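Local coordinates for ankyrin-repeat protein B (Legionella pneumophila, PDB 5K34), which is a bacterial F-box effector that hijacks the host ubiquitin-proteasome system, its ankyrin domain, the part in this chain, probably serving to bind other proteins, at residues His43-Pro48 with Lys75-Asp80. Sequence-based numbering, arbitrary orientation.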
loop_
_atom_site.group_PDB
_atom_site.type_symbol
_atom_site.label_atom_id
_atom_site.label_comp_id
_atom_site.label_asym_id
_atom_site.label_seq_id
_atom_site.Cartn_x
_atom_site.Cartn_y
_atom_site.Cartn_z
ATOM N N HIS A 43 10.351 1.338 10.505
ATOM C CA HIS A 43 9.723 0.785 9.285
ATOM C C HIS A 43 9.826 1.738 8.092
ATOM O O HIS A 43 9.083 1.568 7.106
ATOM C CB HIS A 43 8.296 0.401 9.608
ATOM C CG HIS A 43 8.199 -0.703 10.602
ATOM N ND1 HIS A 43 8.852 -1.916 10.437
ATOM C CD2 HIS A 43 7.544 -0.785 11.794
ATOM C CE1 HIS A 43 8.589 -2.699 11.470
ATOM N NE2 HIS A 43 7.793 -2.044 12.297
ATOM N N LEU A 44 10.759 2.704 8.156
ATOM C CA LEU A 44 11.045 3.624 7.074
ATOM C C LEU A 44 9.819 4.486 6.691
ATOM O O LEU A 44 9.760 4.994 5.564
ATOM C CB LEU A 44 11.628 2.931 5.826
ATOM C CG LEU A 44 12.821 1.995 6.067
ATOM C CD1 LEU A 44 13.303 1.386 4.747
ATOM C CD2 LEU A 44 13.941 2.519 6.982
ATOM N N ASN A 45 8.852 4.583 7.622
ATOM C CA ASN A 45 7.592 5.279 7.351
ATOM C C ASN A 45 6.812 4.707 6.152
ATOM O O ASN A 45 5.983 5.393 5.562
ATOM C CB ASN A 45 7.786 6.806 7.225
ATOM C CG ASN A 45 7.904 7.460 8.572
ATOM O OD1 ASN A 45 8.792 8.385 8.732
ATOM N ND2 ASN A 45 7.104 7.099 9.482
ATOM N N ARG A 46 7.051 3.428 5.862
ATOM C CA ARG A 46 6.280 2.754 4.813
ATOM C C ARG A 46 5.075 2.041 5.396
ATOM O O ARG A 46 4.995 1.763 6.599
ATOM C CB ARG A 46 7.170 1.725 4.067
ATOM C CG ARG A 46 8.545 2.255 3.659
ATOM C CD ARG A 46 9.203 1.364 2.627
ATOM N NE ARG A 46 8.739 1.727 1.293
ATOM C CZ ARG A 46 8.557 0.866 0.298
ATOM N NH1 ARG A 46 8.116 1.309 -0.878
ATOM N NH2 ARG A 46 8.773 -0.445 0.466
ATOM N N THR A 47 4.113 1.702 4.520
ATOM C CA THR A 47 2.970 0.872 4.933
ATOM C C THR A 47 2.799 -0.246 3.908
ATOM O O THR A 47 3.371 -0.178 2.813
ATOM C CB THR A 47 1.656 1.689 4.922
ATOM O OG1 THR A 47 1.338 2.064 3.578
ATOM C CG2 THR A 47 1.747 2.926 5.844
ATOM N N PRO A 48 1.955 -1.243 4.210
ATOM C CA PRO A 48 1.671 -2.278 3.234
ATOM C C PRO A 48 0.894 -1.755 2.045
ATOM O O PRO A 48 0.840 -2.430 1.009
ATOM C CB PRO A 48 0.873 -3.332 4.018
ATOM C CG PRO A 48 0.352 -2.609 5.212
ATOM C CD PRO A 48 1.453 -1.593 5.553
ATOM N N LYS A 75 4.054 10.409 3.228
ATOM C CA LYS A 75 5.317 9.994 2.618
ATOM C C LYS A 75 6.118 9.051 3.482
ATOM O O LYS A 75 6.178 9.171 4.721
ATOM C CB LYS A 75 6.170 11.249 2.346
ATOM C CG LYS A 75 5.558 12.134 1.276
ATOM C CD LYS A 75 6.368 13.408 1.014
ATOM C CE LYS A 75 6.366 14.401 2.185
ATOM N NZ LYS A 75 4.991 14.886 2.463
ATOM N N ASP A 76 6.785 8.096 2.826
ATOM C CA ASP A 76 7.816 7.302 3.498
ATOM C C ASP A 76 9.146 8.031 3.468
ATOM O O ASP A 76 9.259 9.182 3.000
ATOM C CB ASP A 76 7.887 5.892 2.902
ATOM C CG ASP A 76 8.529 5.808 1.569
ATOM O OD1 ASP A 76 9.025 6.806 0.990
ATOM O OD2 ASP A 76 8.573 4.639 1.034
ATOM N N ASN A 77 10.185 7.392 4.015
ATOM C CA ASN A 77 11.500 8.061 4.138
ATOM C C ASN A 77 12.242 8.141 2.842
ATOM O O ASN A 77 13.316 8.768 2.823
ATOM C CB ASN A 77 12.331 7.418 5.259
ATOM C CG ASN A 77 11.790 7.786 6.637
ATOM O OD1 ASN A 77 10.894 8.595 6.741
ATOM N ND2 ASN A 77 12.408 7.178 7.666
ATOM N N TYR A 78 11.749 7.512 1.777
ATOM C CA TYR A 78 12.264 7.747 0.437
ATOM C C TYR A 78 11.594 8.992 -0.156
ATOM O O TYR A 78 12.026 9.455 -1.235
ATOM C CB TYR A 78 11.990 6.570 -0.494
ATOM C CG TYR A 78 12.642 5.285 -0.029
ATOM C CD1 TYR A 78 13.950 4.984 -0.430
ATOM C CD2 TYR A 78 11.975 4.415 0.795
ATOM C CE1 TYR A 78 14.549 3.775 -0.050
ATOM C CE2 TYR A 78 12.555 3.205 1.198
ATOM C CZ TYR A 78 13.823 2.879 0.762
ATOM O OH TYR A 78 14.378 1.674 1.119
ATOM N N GLY A 79 10.532 9.465 0.478
ATOM C CA GLY A 79 9.781 10.627 -0.023
ATOM C C GLY A 79 8.512 10.217 -0.808
ATOM O O GLY A 79 7.840 11.113 -1.331
ATOM N N ASP A 80 8.202 8.930 -0.923
ATOM C CA ASP A 80 7.065 8.474 -1.721
ATOM C C ASP A 80 5.802 8.336 -0.895
ATOM O O ASP A 80 5.826 7.760 0.196
ATOM C CB ASP A 80 7.367 7.113 -2.322
ATOM C CG ASP A 80 8.592 7.122 -3.233
ATOM O OD1 ASP A 80 8.814 8.105 -3.982
ATOM O OD2 ASP A 80 9.334 6.109 -3.227
HETATM O O HOH W 1 8.673 4.034 -1.566
#
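Arg-46 and Asp-76 join two neighbouring loops of the ankyrin-repeat domain, linking its beta-turn loops side by side. The loops carry a type I' turn, His-43 to Arg-46, and a type I turn, Asp-76 to Gly-79; one backbone bond, Asn-77 N to Leu-44 O (2.9 Å), ties them directly. Asp-76 can be followed outward. Its CB lies against two carbonyl oxygens of the first turn, those of Leu-44 and Asn-45, with Asp-76 CB 3.3 Å from Asn-45 O. Chi1 at 75° lets the carboxylate serve both loops. Asp-76 OD1 turns back into its own loop, taking Asp-80 N at 3.0 Å from above the carboxylate plane and Tyr-78 N more weakly. Asp-76 OD2 faces Arg-46, whose chain bends at chi3 (85°) to bring Arg-46 NE within 2.9 Å, a nearly straight salt-bridge bond lying in the guanidinium plane. The Tyr-78 ring turns its edge to Arg-46, Tyr-78 CE2 being 4.1 Å from Arg-46 CD, while Leu-44 CD1 approaches the ring obliquely. Beyond the loops, Arg-46 NH1 also pairs with Glu-54 of helix 48-54. One water accepts from Arg-46 NH1 and donates to Asp-76 OD2 and Asp-80 OD2, each of these at 2.7 Å.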